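Local coordinates for lipoteichoic acid primase (Listeria monocytogenes, PDB 4UOP), which is a sulfatase-family enzyme whose extracellular catalytic domain binds a magnesium ion, at residues B[148-158]-B[171-181]. Residues are numbered along the deposited sequence; the frame is centred on the assembly and turned at random.
Sequences YKTATFHTNDA and GFDKFYDRKFF
Thr-150 OG1 is gripped twice: it takes the backbone N-H of Asp-173 at 3.0 Å between OG1 and N, and it donates to a water that in turn donates to Gly-171 O. With chi1 at 64°, OG1 sits between its own backbone N and carbonyl carbon, turned to the start of 171-181. The grip is returned, because Asp-173 OD2 accepts Thr-150 N on its anti side, tilted out of the carboxylate plane, 3.0 Å between OD2 and N; each side chain accepts the other residue's backbone N-H. Beyond this corner the strands run parallel in a regular ladder: Thr-150 O takes Lys-174 N, Thr-152 N reaches Lys-174 O, and Thr-152 O and Tyr-176 N form the shortest rung at 2.8 Å; His-154 N closes it on Tyr-176 O. On one face of the sheet the Phe-153 and Tyr-176 rings lie side by side, pointing the same way, planes 4° apart but slid until they barely overlap, Phe-153 CE2 over the rim of the Tyr-176 face; helix 193-209 covers both. On the other face, Thr-152 CB stands over the centre of the Phe-172 ring, a CH-pi contact, while CG2 packs on Phe-175 CB. Past the strands, Thr-155 CG2 sits over one face of Phe-181, 3.8 Å from the ring centroid, with Phe-180 on the opposite face. Asp-177, the N-cap of helix 178-181, divides its carboxylate: OD2 receives Ala-158 N at 3.1 Å through its anti lone pair, whereas OD1 accepts Lys-179 N weakly and pairs with Lys-179 NZ. Extended Arg-178 crosses Asp-157 obliquely, a long salt bridge from NH1 to OD2, and reaches Phe-189 O and Asp-183. Strands 149-153 and 174-176 belong, with helix 163-169, to one parallel beta-alpha-beta unit, which strand 214-219 joins to the central sheet of the sulfatase-like alpha/beta fold.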
loop_
_atom_site.group_PDB
_atom_site.type_symbol
_atom_site.label_atom_id
_atom_site.label_comp_id
_atom_site.label_asym_id
_atom_site.label_seq_id
_atom_site.Cartn_x
_atom_site.Cartn_y
_atom_site.Cartn_z
ATOM N N TYR B 148 8.859 21.041 -27.448
ATOM C CA TYR B 148 9.747 20.922 -26.291
ATOM C C TYR B 148 10.506 19.602 -26.381
ATOM O O TYR B 148 9.922 18.568 -26.697
ATOM C CB TYR B 148 8.966 20.950 -24.969
ATOM C CG TYR B 148 8.376 22.302 -24.607
ATOM C CD1 TYR B 148 7.269 22.804 -25.263
ATOM C CD2 TYR B 148 8.936 23.077 -23.606
ATOM C CE1 TYR B 148 6.740 24.059 -24.950
ATOM C CE2 TYR B 148 8.412 24.316 -23.270
ATOM C CZ TYR B 148 7.315 24.810 -23.951
ATOM O OH TYR B 148 6.800 26.047 -23.637
ATOM N N LYS B 149 11.805 19.647 -26.103
ATOM C CA LYS B 149 12.572 18.458 -25.759
ATOM C C LYS B 149 12.430 18.292 -24.248
ATOM O O LYS B 149 12.450 19.276 -23.522
ATOM C CB LYS B 149 14.045 18.621 -26.125
ATOM C CG LYS B 149 14.315 18.634 -27.625
ATOM C CD LYS B 149 14.015 17.292 -28.248
ATOM C CE LYS B 149 14.414 17.250 -29.715
ATOM N NZ LYS B 149 14.134 15.896 -30.259
ATOM N N THR B 150 12.244 17.054 -23.797
ATOM C CA THR B 150 11.867 16.785 -22.419
ATOM C C THR B 150 12.879 15.839 -21.776
ATOM O O THR B 150 13.349 14.881 -22.411
ATOM C CB THR B 150 10.436 16.211 -22.335
ATOM O OG1 THR B 150 10.370 14.946 -22.992
ATOM C CG2 THR B 150 9.429 17.165 -22.999
ATOM N N ALA B 151 13.253 16.129 -20.534
ATOM C CA ALA B 151 14.224 15.296 -19.825
ATOM C C ALA B 151 13.930 15.317 -18.342
ATOM O O ALA B 151 13.419 16.307 -17.814
ATOM C CB ALA B 151 15.651 15.766 -20.084
ATOM N N THR B 152 14.284 14.225 -17.671
ATOM C CA THR B 152 14.245 14.207 -16.216
ATOM C C THR B 152 15.614 13.805 -15.672
ATOM O O THR B 152 16.331 13.030 -16.315
ATOM C CB THR B 152 13.111 13.288 -15.719
ATOM O OG1 THR B 152 12.981 13.363 -14.289
ATOM C CG2 THR B 152 13.327 11.861 -16.179
ATOM N N PHE B 153 15.954 14.353 -14.501
ATOM C CA PHE B 153 17.275 14.239 -13.885
ATOM C C PHE B 153 17.124 13.775 -12.445
ATOM O O PHE B 153 16.380 14.365 -11.673
ATOM C CB PHE B 153 17.972 15.607 -13.841
ATOM C CG PHE B 153 18.233 16.232 -15.194
ATOM C CD1 PHE B 153 17.215 16.903 -15.883
ATOM C CD2 PHE B 153 19.485 16.183 -15.766
ATOM C CE1 PHE B 153 17.460 17.509 -17.100
ATOM C CE2 PHE B 153 19.726 16.772 -17.004
ATOM C CZ PHE B 153 18.713 17.436 -17.669
ATOM N N HIS B 154 17.867 12.733 -12.075
ATOM C CA HIS B 154 17.893 12.252 -10.696
ATOM C C HIS B 154 19.177 11.464 -10.517
ATOM O O HIS B 154 19.543 10.716 -11.418
ATOM C CB HIS B 154 16.680 11.375 -10.427
ATOM C CG HIS B 154 16.603 10.853 -9.024
ATOM N ND1 HIS B 154 16.467 11.676 -7.924
ATOM C CD2 HIS B 154 16.631 9.589 -8.546
ATOM C CE1 HIS B 154 16.402 10.939 -6.831
ATOM N NE2 HIS B 154 16.507 9.668 -7.180
ATOM N N THR B 155 19.865 11.637 -9.385
ATOM C CA THR B 155 21.230 11.108 -9.251
ATOM C C THR B 155 21.308 9.637 -8.836
ATOM O O THR B 155 22.402 9.066 -8.862
ATOM C CB THR B 155 22.111 11.943 -8.295
ATOM O OG1 THR B 155 21.624 11.827 -6.955
ATOM C CG2 THR B 155 22.144 13.417 -8.714
ATOM N N ASN B 156 20.183 9.022 -8.490
ATOM C CA ASN B 156 20.163 7.586 -8.216
ATOM C C ASN B 156 19.906 6.741 -9.477
ATOM O O ASN B 156 19.597 7.273 -10.549
ATOM C CB ASN B 156 19.104 7.265 -7.162
ATOM C CG ASN B 156 19.525 6.149 -6.225
ATOM O OD1 ASN B 156 20.468 5.393 -6.497
ATOM N ND2 ASN B 156 18.811 6.031 -5.109
ATOM N N ASP B 157 20.036 5.426 -9.339
ATOM C CA ASP B 157 19.860 4.510 -10.468
ATOM C C ASP B 157 18.394 4.419 -10.896
ATOM O O ASP B 157 17.512 4.286 -10.066
ATOM C CB ASP B 157 20.390 3.115 -10.114
ATOM C CG ASP B 157 21.906 3.098 -9.901
ATOM O OD1 ASP B 157 22.661 3.193 -10.899
ATOM O OD2 ASP B 157 22.356 2.981 -8.739
ATOM N N ALA B 158 18.151 4.481 -12.199
ATOM C CA ALA B 158 16.792 4.540 -12.738
ATOM C C ALA B 158 16.038 3.211 -12.651
ATOM O O ALA B 158 14.831 3.179 -12.902
ATOM C CB ALA B 158 16.812 5.026 -14.177
ATOM N N GLY B 171 6.741 9.352 -21.949
ATOM C CA GLY B 171 7.207 10.053 -23.134
ATOM C C GLY B 171 8.264 11.114 -22.894
ATOM O O GLY B 171 8.380 12.030 -23.692
ATOM N N PHE B 172 9.049 10.995 -21.818
ATOM C CA PHE B 172 10.253 11.801 -21.698
ATOM C C PHE B 172 11.197 11.404 -22.837
ATOM O O PHE B 172 11.376 10.213 -23.099
ATOM C CB PHE B 172 10.964 11.616 -20.335
ATOM C CG PHE B 172 10.432 12.503 -19.230
ATOM C CD1 PHE B 172 10.696 13.864 -19.228
ATOM C CD2 PHE B 172 9.704 11.976 -18.182
ATOM C CE1 PHE B 172 10.210 14.682 -18.235
ATOM C CE2 PHE B 172 9.221 12.788 -17.166
ATOM C CZ PHE B 172 9.477 14.143 -17.192
ATOM N N ASP B 173 11.811 12.382 -23.492
ATOM C CA ASP B 173 12.820 12.089 -24.531
ATOM C C ASP B 173 14.048 11.397 -23.937
ATOM O O ASP B 173 14.624 10.485 -24.552
ATOM C CB ASP B 173 13.283 13.370 -25.224
ATOM C CG ASP B 173 12.227 13.958 -26.132
ATOM O OD1 ASP B 173 11.604 13.197 -26.892
ATOM O OD2 ASP B 173 12.025 15.182 -26.086
ATOM N N LYS B 174 14.454 11.851 -22.755
ATOM C CA LYS B 174 15.634 11.321 -22.069
ATOM C C LYS B 174 15.454 11.331 -20.567
ATOM O O LYS B 174 14.716 12.155 -20.032
ATOM C CB LYS B 174 16.866 12.193 -22.342
ATOM C CG LYS B 174 17.373 12.165 -23.752
ATOM C CD LYS B 174 18.651 12.965 -23.856
ATOM C CE LYS B 174 19.128 13.024 -25.294
ATOM N NZ LYS B 174 20.257 13.977 -25.422
ATOM N N PHE B 175 16.161 10.434 -19.884
ATOM C CA PHE B 175 16.346 10.568 -18.448
ATOM C C PHE B 175 17.819 10.432 -18.140
ATOM O O PHE B 175 18.534 9.643 -18.768
ATOM C CB PHE B 175 15.499 9.572 -17.647
ATOM C CG PHE B 175 15.804 8.138 -17.923
ATOM C CD1 PHE B 175 16.807 7.491 -17.224
ATOM C CD2 PHE B 175 15.078 7.432 -18.865
ATOM C CE1 PHE B 175 17.106 6.161 -17.484
ATOM C CE2 PHE B 175 15.369 6.095 -19.133
ATOM C CZ PHE B 175 16.380 5.467 -18.426
ATOM N N TYR B 176 18.272 11.237 -17.196
ATOM C CA TYR B 176 19.661 11.242 -16.752
ATOM C C TYR B 176 19.677 10.676 -15.348
ATOM O O TYR B 176 19.053 11.240 -14.448
ATOM C CB TYR B 176 20.188 12.662 -16.735
ATOM C CG TYR B 176 20.267 13.349 -18.084
ATOM C CD1 TYR B 176 19.136 13.910 -18.669
ATOM C CD2 TYR B 176 21.484 13.450 -18.768
ATOM C CE1 TYR B 176 19.213 14.550 -19.891
ATOM C CE2 TYR B 176 21.571 14.103 -19.984
ATOM C CZ TYR B 176 20.425 14.632 -20.551
ATOM O OH TYR B 176 20.506 15.278 -21.754
ATOM N N ASP B 177 20.380 9.563 -15.155
ATOM C CA ASP B 177 20.376 8.870 -13.876
ATOM C C ASP B 177 21.806 8.752 -13.330
ATOM O O ASP B 177 22.720 9.435 -13.795
ATOM C CB ASP B 177 19.659 7.513 -14.000
ATOM C CG ASP B 177 20.535 6.418 -14.577
ATOM O OD1 ASP B 177 21.498 6.722 -15.305
ATOM O OD2 ASP B 177 20.254 5.232 -14.280
ATOM N N ARG B 178 21.992 7.887 -12.347
ATOM C CA ARG B 178 23.307 7.767 -11.701
ATOM C C ARG B 178 24.473 7.642 -12.691
ATOM O O ARG B 178 25.503 8.261 -12.486
ATOM C CB ARG B 178 23.336 6.598 -10.733
ATOM C CG ARG B 178 24.547 6.663 -9.810
ATOM C CD ARG B 178 24.607 5.459 -8.902
ATOM N NE ARG B 178 25.404 5.767 -7.712
ATOM C CZ ARG B 178 24.920 5.898 -6.480
ATOM N NH1 ARG B 178 23.619 5.737 -6.227
ATOM N NH2 ARG B 178 25.753 6.182 -5.485
ATOM N N LYS B 179 24.305 6.847 -13.745
ATOM C CA LYS B 179 25.349 6.681 -14.790
ATOM C C LYS B 179 25.875 8.005 -15.323
ATOM O O LYS B 179 27.073 8.151 -15.602
ATOM C CB LYS B 179 24.820 5.867 -15.975
ATOM C CG LYS B 179 24.548 4.404 -15.671
ATOM C CD LYS B 179 24.434 3.576 -16.947
ATOM C CE LYS B 179 23.360 4.095 -17.898
ATOM N NZ LYS B 179 22.021 4.242 -17.250
ATOM N N PHE B 180 24.976 8.973 -15.469
ATOM C CA PHE B 180 25.347 10.299 -15.931
ATOM C C PHE B 180 26.065 11.117 -14.863
ATOM O O PHE B 180 26.986 11.869 -15.176
ATOM C CB PHE B 180 24.100 11.061 -16.416
ATOM C CG PHE B 180 24.363 12.498 -16.737
ATOM C CD1 PHE B 180 25.012 12.852 -17.911
ATOM C CD2 PHE B 180 23.976 13.499 -15.858
ATOM C CE1 PHE B 180 25.252 14.177 -18.206
ATOM C CE2 PHE B 180 24.228 14.824 -16.137
ATOM C CZ PHE B 180 24.863 15.165 -17.316
ATOM N N PHE B 181 25.598 11.046 -13.620
ATOM C CA PHE B 181 26.166 11.892 -12.553
ATOM C C PHE B 181 27.501 11.454 -11.931
ATOM O O PHE B 181 28.161 12.276 -11.310
ATOM C CB PHE B 181 25.116 12.158 -11.472
ATOM C CG PHE B 181 23.937 12.942 -11.959
ATOM C CD1 PHE B 181 24.007 14.322 -12.061
ATOM C CD2 PHE B 181 22.758 12.302 -12.325
ATOM C CE1 PHE B 181 22.925 15.050 -12.518
ATOM C CE2 PHE B 181 21.669 13.030 -12.781
ATOM C CZ PHE B 181 21.754 14.400 -12.882
HETATM O O HOH W 1 8.632 14.586 -24.818
#